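Local coordinates for sensory box/GGDEF family protein (Caulobacter crescentus, PDB 4YME) that probably acts in cyclic di-GMP signalling as a membrane-bound, multidomain sensor, this piece being its GGDEF domain of the diguanylate cyclase family, at residues S15-L20 against R137-L142; D42-A47 against D57-E62; R105-L110 against S125-S130. All coordinates share one frame; numbering follows the deposited sequence. Where two conformers were deposited one is given.

Contact 1 (S15-L20 against R137-L142)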
loop_
_atom_site.group_PDB
_atom_site.type_symbol
_atom_site.label_atom_id
_atom_site.label_comp_id
_atom_site.label_asym_id
_atom_site.label_seq_id
_atom_site.Cartn_x
_atom_site.Cartn_y
_atom_site.Cartn_z
ATOM N N SER A 15 10.711 -9.045 0.970
ATOM C CA SER A 15 11.457 -8.036 0.199
ATOM C C SER A 15 11.050 -6.639 0.600
ATOM O O SER A 15 11.883 -5.770 0.643
ATOM C CB SER A 15 11.376 -8.208 -1.309
ATOM O OG SER A 15 10.049 -8.310 -1.768
ATOM N N LEU A 16 9.796 -6.434 0.987
ATOM C CA LEU A 16 9.403 -5.166 1.567
ATOM C C LEU A 16 10.241 -4.779 2.777
ATOM O O LEU A 16 10.779 -3.670 2.880
ATOM C CB LEU A 16 7.898 -5.206 1.956
ATOM C CG LEU A 16 7.432 -4.072 2.865
ATOM C CD1 LEU A 16 7.498 -2.801 2.035
ATOM C CD2 LEU A 16 6.031 -4.375 3.448
ATOM N N GLN A 17 10.348 -5.708 3.715
ATOM C CA GLN A 17 11.078 -5.407 4.956
ATOM C C GLN A 17 12.542 -5.091 4.628
ATOM O O GLN A 17 13.111 -4.127 5.172
ATOM C CB GLN A 17 10.983 -6.616 5.895
ATOM C CG GLN A 17 11.612 -6.361 7.275
ATOM C CD GLN A 17 13.153 -6.508 7.285
ATOM O OE1 GLN A 17 13.755 -7.237 6.449
ATOM N NE2 GLN A 17 13.804 -5.791 8.234
HETATM N N MSE A 18 13.146 -5.845 3.700
HETATM C CA MSE A 18 14.577 -5.622 3.356
HETATM C C MSE A 18 14.777 -4.246 2.703
HETATM O O MSE A 18 15.703 -3.511 3.010
HETATM C CB MSE A 18 15.100 -6.659 2.384
HETATM C CG MSE A 18 15.130 -8.003 2.963
HETATM SE SE MSE A 18 15.773 -9.359 1.712
HETATM C CE MSE A 18 15.028 -8.950 -0.019
ATOM N N ARG A 19 13.904 -3.929 1.775
ATOM C CA ARG A 19 14.029 -2.674 1.038
ATOM C C ARG A 19 13.688 -1.461 1.912
ATOM O O ARG A 19 14.304 -0.419 1.774
ATOM C CB ARG A 19 13.213 -2.717 -0.246
ATOM C CG ARG A 19 13.874 -3.602 -1.344
ATOM C CD ARG A 19 13.151 -3.470 -2.659
ATOM N NE ARG A 19 13.308 -2.103 -3.188
ATOM C CZ ARG A 19 12.799 -1.668 -4.341
ATOM N NH1 ARG A 19 12.076 -2.486 -5.087
ATOM N NH2 ARG A 19 12.975 -0.423 -4.728
ATOM N N LEU A 20 12.744 -1.632 2.840
ATOM C CA LEU A 20 12.381 -0.556 3.780
ATOM C C LEU A 20 13.542 -0.297 4.740
ATOM O O LEU A 20 13.908 0.833 5.007
ATOM C CB LEU A 20 11.069 -0.907 4.493
ATOM C CG LEU A 20 10.663 0.100 5.582
ATOM C CD1 LEU A 20 10.571 1.512 5.040
ATOM C CD2 LEU A 20 9.279 -0.350 6.115
ATOM N N ARG A 137 11.581 4.233 13.792
ATOM C CA ARG A 137 12.937 4.368 13.260
ATOM C C ARG A 137 13.488 3.090 12.682
ATOM O O ARG A 137 14.617 3.080 12.198
ATOM C CB ARG A 137 13.888 4.888 14.354
ATOM C CG ARG A 137 13.418 6.165 15.049
ATOM C CD ARG A 137 14.580 6.735 15.932
ATOM N NE ARG A 137 15.534 7.427 15.065
ATOM C CZ ARG A 137 15.530 8.736 14.794
ATOM N NH1 ARG A 137 14.654 9.562 15.376
ATOM N NH2 ARG A 137 16.429 9.229 13.935
ATOM N N THR A 138 12.695 2.008 12.713
ATOM C CA THR A 138 13.004 0.753 12.101
ATOM C C THR A 138 11.856 0.345 11.171
ATOM O O THR A 138 10.742 0.856 11.287
ATOM C CB THR A 138 13.167 -0.369 13.117
ATOM O OG1 THR A 138 11.891 -0.650 13.729
ATOM C CG2 THR A 138 14.153 0.050 14.156
ATOM N N ALA A 139 12.157 -0.557 10.263
ATOM C CA ALA A 139 11.152 -1.053 9.335
ATOM C C ALA A 139 9.950 -1.622 10.049
ATOM O O ALA A 139 8.797 -1.289 9.717
ATOM C CB ALA A 139 11.738 -2.085 8.365
ATOM N N GLU A 140 10.207 -2.422 11.084
ATOM C CA GLU A 140 9.138 -3.083 11.817
ATOM C C GLU A 140 8.278 -2.092 12.571
ATOM O O GLU A 140 7.051 -2.263 12.606
ATOM C CB GLU A 140 9.761 -4.083 12.793
ATOM C CG GLU A 140 10.455 -5.240 12.108
ATOM C CD GLU A 140 11.796 -4.898 11.372
ATOM O OE1 GLU A 140 12.590 -3.930 11.699
ATOM O OE2 GLU A 140 12.031 -5.649 10.384
ATOM N N ALA A 141 8.914 -1.061 13.159
ATOM C CA ALA A 141 8.189 -0.014 13.872
ATOM C C ALA A 141 7.283 0.745 12.922
ATOM O O ALA A 141 6.117 0.966 13.244
ATOM C CB ALA A 141 9.077 0.917 14.571
ATOM N N LEU A 142 7.799 1.116 11.756
ATOM C CA LEU A 142 6.975 1.819 10.765
ATOM C C LEU A 142 5.825 0.948 10.247
ATOM O O LEU A 142 4.728 1.484 10.005
ATOM C CB LEU A 142 7.811 2.238 9.572
ATOM C CG LEU A 142 8.771 3.379 9.903
ATOM C CD1 LEU A 142 9.805 3.602 8.810
ATOM C CD2 LEU A 142 8.031 4.682 10.177
#
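Q17 and E140 meet obliquely at the outer side of a helix-helix contact, while L20, A139 and L142 pack behind them. The two helices, 13-30 and 139-156, lie on one face of the four-stranded antiparallel sheet in the ferredoxin-like core of this GGDEF domain. This outer side is polar. Q17 starts with CG anti to the backbone N and then bends at the next bond, which turns its amide toward the start of helix 139-156. E140 is likewise bent at its second torsion, and the amide and carboxylate planes stand 34° apart. Q17 NE2 donates to the syn lone pair of E140 OE2 over 2.8 Å. The bond is short but not straight, with an N-H...O angle of 133°, and the acceptor lies 29° out of the Q17 amide plane. The same oxygen also rests 3.2 Å from Q17 CG, so E140 OE2 lies over the bend of the glutamine as well as at its amide nitrogen. Beneath this pair the contact is apolar and buried. The A139 methyl points at the branch of L20, with CB 3.7 Å from L20 CG and 3.8 Å from L20 CD2. A looser touch extends the apolar layer, L20 CD1 to L142 CD1 at 4.4 Å. Both leucines also touch V36 of strand 33-41, which places this layer directly on the sheet. L16, one turn before L20, reaches strands 76-81 and 84-91, and L20 itself also touches V88. E140 sits in the first turn of its helix, where the helix dipole would probably favour a negative charge. That turn is capped by T138 at the N-cap, whose OG1 accepts from A141 N at 3.1 Å.

Contact 2 (D42-A47 against D57-E62)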
loop_
_atom_site.group_PDB
_atom_site.type_symbol
_atom_site.label_atom_id
_atom_site.label_comp_id
_atom_site.label_asym_id
_atom_site.label_seq_id
_atom_site.Cartn_x
_atom_site.Cartn_y
_atom_site.Cartn_z
ATOM N N ASP A 42 -11.942 -1.965 0.541
ATOM C CA ASP A 42 -13.208 -1.842 1.295
ATOM C C ASP A 42 -14.141 -3.009 1.059
ATOM O O ASP A 42 -14.927 -3.376 1.962
ATOM C CB ASP A 42 -13.886 -0.529 0.952
ATOM C CG ASP A 42 -13.170 0.692 1.561
ATOM O OD1 ASP A 42 -12.195 0.569 2.315
ATOM O OD2 ASP A 42 -13.611 1.776 1.202
ATOM N N HIS A 43 -14.094 -3.611 -0.125
ATOM C CA HIS A 43 -15.118 -4.612 -0.506
ATOM C C HIS A 43 -14.547 -5.909 -1.049
ATOM O O HIS A 43 -15.178 -6.629 -1.832
ATOM C CB HIS A 43 -16.121 -4.019 -1.476
ATOM C CG HIS A 43 -16.668 -2.701 -1.047
ATOM N ND1 HIS A 43 -17.587 -2.571 -0.032
ATOM C CD2 HIS A 43 -16.443 -1.465 -1.524
ATOM C CE1 HIS A 43 -17.877 -1.292 0.114
ATOM N NE2 HIS A 43 -17.208 -0.597 -0.784
ATOM N N PHE A 44 -13.381 -6.279 -0.566
ATOM C CA PHE A 44 -12.757 -7.554 -0.894
ATOM C C PHE A 44 -13.532 -8.757 -0.385
ATOM O O PHE A 44 -13.815 -9.668 -1.139
ATOM C CB PHE A 44 -11.334 -7.536 -0.309
ATOM C CG PHE A 44 -10.566 -8.764 -0.509
ATOM C CD1 PHE A 44 -10.063 -9.126 -1.762
ATOM C CD2 PHE A 44 -10.273 -9.560 0.558
ATOM C CE1 PHE A 44 -9.289 -10.260 -1.935
ATOM C CE2 PHE A 44 -9.514 -10.688 0.401
ATOM C CZ PHE A 44 -9.027 -11.052 -0.867
ATOM N N LYS A 45 -13.977 -8.675 0.870
ATOM C CA LYS A 45 -14.750 -9.796 1.455
ATOM C C LYS A 45 -16.048 -10.003 0.692
ATOM O O LYS A 45 -16.376 -11.113 0.337
ATOM C CB LYS A 45 -15.049 -9.603 2.925
ATOM C CG LYS A 45 -15.865 -10.760 3.526
ATOM C CD LYS A 45 -16.047 -10.630 5.057
ATOM C CE LYS A 45 -17.467 -11.144 5.471
ATOM N NZ LYS A 45 -17.720 -12.562 5.118
ATOM N N GLU A 46 -16.736 -8.914 0.399
ATOM C CA GLU A 46 -17.997 -9.026 -0.304
ATOM C C GLU A 46 -17.787 -9.579 -1.726
ATOM O O GLU A 46 -18.594 -10.367 -2.208
ATOM C CB GLU A 46 -18.698 -7.678 -0.274
ATOM C CG GLU A 46 -20.059 -7.683 -0.872
ATOM C CD GLU A 46 -20.010 -7.340 -2.315
ATOM O OE1 GLU A 46 -18.999 -6.721 -2.731
ATOM O OE2 GLU A 46 -20.968 -7.660 -3.038
ATOM N N ALA A 47 -16.691 -9.234 -2.410
ATOM C CA ALA A 47 -16.414 -9.830 -3.746
ATOM C C ALA A 47 -16.249 -11.339 -3.653
ATOM O O ALA A 47 -16.814 -12.125 -4.421
ATOM C CB ALA A 47 -15.140 -9.195 -4.396
ATOM N N ASP A 57 -9.487 -12.252 -6.141
ATOM C CA ASP A 57 -8.186 -12.258 -6.837
ATOM C C ASP A 57 -8.079 -11.202 -7.926
ATOM O O ASP A 57 -7.046 -10.549 -8.076
ATOM C CB ASP A 57 -7.845 -13.658 -7.365
ATOM C CG ASP A 57 -7.535 -14.633 -6.273
ATOM O OD1 ASP A 57 -7.489 -14.286 -5.063
ATOM O OD2 ASP A 57 -7.362 -15.836 -6.643
ATOM N N ALA A 58 -9.148 -11.013 -8.677
ATOM C CA ALA A 58 -9.207 -10.035 -9.733
ATOM C C ALA A 58 -9.007 -8.640 -9.098
ATOM O O ALA A 58 -8.338 -7.811 -9.703
ATOM C CB ALA A 58 -10.583 -10.125 -10.445
ATOM N N LEU A 59 -9.588 -8.421 -7.913
ATOM C CA LEU A 59 -9.405 -7.143 -7.208
ATOM C C LEU A 59 -7.947 -6.934 -6.902
ATOM O O LEU A 59 -7.432 -5.815 -7.042
ATOM C CB LEU A 59 -10.208 -7.005 -5.896
ATOM C CG LEU A 59 -11.732 -6.975 -5.991
ATOM C CD1 LEU A 59 -12.312 -6.869 -4.593
ATOM C CD2 LEU A 59 -12.237 -5.889 -6.842
ATOM N N LEU A 60 -7.320 -8.009 -6.413
ATOM C CA LEU A 60 -5.888 -7.906 -6.028
ATOM C C LEU A 60 -5.003 -7.595 -7.213
ATOM O O LEU A 60 -4.101 -6.762 -7.146
ATOM C CB LEU A 60 -5.427 -9.125 -5.242
ATOM C CG LEU A 60 -6.255 -9.460 -3.986
ATOM C CD1 LEU A 60 -5.757 -10.717 -3.331
ATOM C CD2 LEU A 60 -6.227 -8.300 -3.014
ATOM N N VAL A 61 -5.244 -8.277 -8.324
ATOM C CA VAL A 61 -4.463 -8.116 -9.551
ATOM C C VAL A 61 -4.627 -6.725 -10.113
ATOM O O VAL A 61 -3.658 -6.075 -10.502
ATOM C CB VAL A 61 -4.887 -9.200 -10.576
ATOM C CG1 VAL A 61 -4.383 -8.877 -11.942
ATOM C CG2 VAL A 61 -4.307 -10.551 -10.074
ATOM N N GLU A 62 -5.849 -6.213 -10.083
ATOM C CA GLU A 62 -6.062 -4.873 -10.628
ATOM C C GLU A 62 -5.470 -3.814 -9.675
ATOM O O GLU A 62 -4.916 -2.834 -10.139
ATOM C CB GLU A 62 -7.537 -4.634 -10.844
ATOM C CG GLU A 62 -7.880 -3.248 -11.342
ATOM C CD GLU A 62 -7.343 -2.864 -12.652
ATOM O OE1 GLU A 62 -6.796 -3.691 -13.421
ATOM O OE2 GLU A 62 -7.325 -1.656 -12.986
#
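F44 and L60 form one half of the tight part of this contact, their side chains crossing at about a right angle. The phenyl ring leaves its helix with CG anti to the backbone N (chi1 178°), which carries it across to helix 53-70. There F44 CE1 enters the fork of L60, 3.7 Å from CG and 3.8 Å from each of L60 CD1 and CD2. The other half is built by L59, whose CD1 is 3.7 Å from A47 CB and 3.8 Å from F44 CA. That methyl also lies at the ring edge, near its plane, but less closely: F44 CD1 to L59 CD1 is 4.3 Å. The pair of helices, 44-51 and 53-70, is the helical hairpin that follows strand 33-41 in the GGDEF fold, and F44 further touches D83 in the turn that carries the GGDEF motif. The side of H43 is looser. This residue holds the N-cap position, and its side chain comes no nearer than H43 CB to L59 CD1, 5.7 Å; only its backbone approaches, H43 O to L59 CD1 at 4.0 Å. K45 points away from the hairpin partner into an exposed position, where K45 NZ makes a salt bridge with D49 OD2.

Contact 3 (R105-L110 against S125-S130)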
loop_
_atom_site.group_PDB
_atom_site.type_symbol
_atom_site.label_atom_id
_atom_site.label_comp_id
_atom_site.label_asym_id
_atom_site.label_seq_id
_atom_site.Cartn_x
_atom_site.Cartn_y
_atom_site.Cartn_z
ATOM N N ARG A 105 -3.777 10.512 -4.001
ATOM C CA ARG A 105 -3.755 9.976 -5.351
ATOM C C ARG A 105 -4.047 8.467 -5.340
ATOM O O ARG A 105 -4.756 7.960 -6.194
ATOM C CB ARG A 105 -2.440 10.269 -6.054
ATOM C CG ARG A 105 -2.348 11.673 -6.612
ATOM C CD ARG A 105 -1.064 11.871 -7.456
ATOM N NE ARG A 105 0.144 11.919 -6.637
ATOM C CZ ARG A 105 1.173 11.071 -6.672
ATOM N NH1 ARG A 105 1.189 9.995 -7.473
ATOM N NH2 ARG A 105 2.215 11.317 -5.857
ATOM N N LEU A 106 -3.502 7.773 -4.347
ATOM C CA LEU A 106 -3.759 6.343 -4.199
ATOM C C LEU A 106 -5.255 6.078 -3.978
ATOM O O LEU A 106 -5.839 5.174 -4.594
ATOM C CB LEU A 106 -2.926 5.741 -3.057
ATOM C CG LEU A 106 -1.414 5.689 -3.325
ATOM C CD1 LEU A 106 -0.695 5.274 -2.106
ATOM C CD2 LEU A 106 -1.100 4.817 -4.569
ATOM N N ILE A 107 -5.872 6.800 -3.061
ATOM C CA ILE A 107 -7.303 6.602 -2.790
ATOM C C ILE A 107 -8.106 6.830 -4.107
ATOM O O ILE A 107 -8.984 6.047 -4.468
ATOM C CB ILE A 107 -7.792 7.529 -1.641
ATOM C CG1 ILE A 107 -7.210 7.037 -0.312
ATOM C CG2 ILE A 107 -9.325 7.583 -1.586
ATOM C CD1 ILE A 107 -7.282 8.023 0.748
ATOM N N GLU A 108 -7.771 7.868 -4.830
ATOM C CA GLU A 108 -8.485 8.169 -6.082
ATOM C C GLU A 108 -8.329 7.044 -7.105
ATOM O O GLU A 108 -9.340 6.570 -7.720
ATOM C CB GLU A 108 -7.998 9.482 -6.701
ATOM C CG GLU A 108 -8.849 9.907 -7.924
ATOM C CD GLU A 108 -10.337 9.769 -7.646
ATOM O OE1 GLU A 108 -10.785 10.318 -6.607
ATOM O OE2 GLU A 108 -11.058 9.099 -8.444
HETATM N N MSE A 109 -7.105 6.575 -7.251
HETATM C CA MSE A 109 -6.865 5.555 -8.268
HETATM C C MSE A 109 -7.505 4.223 -7.924
HETATM O O MSE A 109 -7.884 3.490 -8.823
HETATM C CB MSE A 109 -5.393 5.398 -8.544
HETATM C CG MSE A 109 -4.619 4.595 -7.523
HETATM SE SE MSE A 109 -2.718 4.387 -8.024
HETATM C CE MSE A 109 -2.633 6.179 -8.923
ATOM N N LEU A 110 -7.647 3.914 -6.642
ATOM C CA LEU A 110 -8.270 2.667 -6.206
ATOM C C LEU A 110 -9.777 2.705 -6.068
ATOM O O LEU A 110 -10.397 1.747 -5.626
ATOM C CB LEU A 110 -7.609 2.175 -4.924
ATOM C CG LEU A 110 -6.104 1.868 -4.975
ATOM C CD1 LEU A 110 -5.557 1.339 -3.633
ATOM C CD2 LEU A 110 -5.807 0.862 -6.132
ATOM N N SER A 125 -10.765 1.958 -1.217
ATOM C CA SER A 125 -9.719 1.577 -0.276
ATOM C C SER A 125 -9.691 2.495 0.937
ATOM O O SER A 125 -10.250 3.620 0.903
ATOM C CB SER A 125 -8.394 1.708 -0.990
ATOM O OG SER A 125 -8.116 3.056 -1.373
ATOM N N SER A 126 -9.014 2.027 1.970
ATOM C CA SER A 126 -8.689 2.799 3.148
ATOM C C SER A 126 -7.210 2.748 3.356
ATOM O O SER A 126 -6.583 1.771 2.920
ATOM C CB SER A 126 -9.384 2.213 4.350
ATOM O OG SER A 126 -10.794 2.306 4.231
ATOM N N LEU A 127 -6.624 3.759 3.944
ATOM C CA LEU A 127 -5.196 3.790 4.131
ATOM C C LEU A 127 -4.770 4.473 5.402
ATOM O O LEU A 127 -5.527 5.316 5.964
ATOM C CB LEU A 127 -4.448 4.281 2.927
ATOM C CG LEU A 127 -4.603 5.634 2.397
ATOM C CD1 LEU A 127 -3.882 6.634 3.254
ATOM C CD2 LEU A 127 -3.954 5.633 1.001
ATOM N N GLY A 128 -3.604 4.086 5.877
ATOM C CA GLY A 128 -2.942 4.702 7.024
ATOM C C GLY A 128 -1.525 5.025 6.681
ATOM O O GLY A 128 -0.879 4.242 5.944
ATOM N N VAL A 129 -0.995 6.076 7.248
ATOM C CA VAL A 129 0.315 6.597 6.916
ATOM C C VAL A 129 1.172 6.690 8.166
ATOM O O VAL A 129 0.751 7.284 9.180
ATOM C CB VAL A 129 0.226 7.997 6.280
ATOM C CG1 VAL A 129 1.648 8.536 5.926
ATOM C CG2 VAL A 129 -0.627 7.960 5.038
ATOM N N SER A 130 2.399 6.207 8.077
ATOM C CA SER A 130 3.430 6.417 9.084
ATOM C C SER A 130 4.619 7.110 8.475
ATOM O O SER A 130 5.045 6.799 7.347
ATOM C CB SER A 130 3.870 5.100 9.683
ATOM O OG SER A 130 2.741 4.393 10.124
HETATM O O HOH W 1 -10.317 4.326 -2.858
#
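This is a mainly apolar helix-on-strand contact, with one serine and a bridging water, at the edge of the main sheet: the end of helix 95-109 covers strand 125-131, an outermost strand of the four in the ferredoxin-like GGDEF fold. The short axes run nearly antiparallel, at 165°, and approach to 8.4 Å. Toward this helix the strand turns S125 and L127, whereas S126 and S130 touch helix 139-156, so the strand is packed on both faces. L127 and I107 cross obliquely. L127 CG lies between the backbone N and the carbonyl carbon (chi1 63°), a torsion that sets CD2 against I107, 3.8 Å from its CG1. The same methyl reaches the root of L106, with L127 CD2 4.2 Å from L106 CB. Toward the start of the strand, S125 lies against L110: its OG is 3.7 Å from L110 CB and 3.8 Å from L110 CD1, and its CB also touches that methyl. L106 and L110 turn inward as well, meeting strand 33-41 and helix 53-70. A water bridges the two backbones beside the serine, donating to I107 O at 2.7 Å and accepting from S125 N at 2.9 Å.

In the fold
The three contacts pack different parts of one GGDEF domain. Contacts 1 and 2 lie on opposite sides of the chain's centre, with centres 26 Å apart and nearest atoms about 14 Å apart. Contact 3 lies nearer the middle, its centre 15 Å from that of contact 2 and 19 Å from that of contact 1, and it touches both. Toward contact 2 the link is polar, a probable hydrogen bond between D42 OD1 and S126 OG at 2.9 Å; toward contact 1 it is packing, L142 O to S130 OG at 3.5 Å. Through F44 and D83 contact 2 reaches the GGDEF turn, part of the GTP site in diguanylate cyclases and probably here.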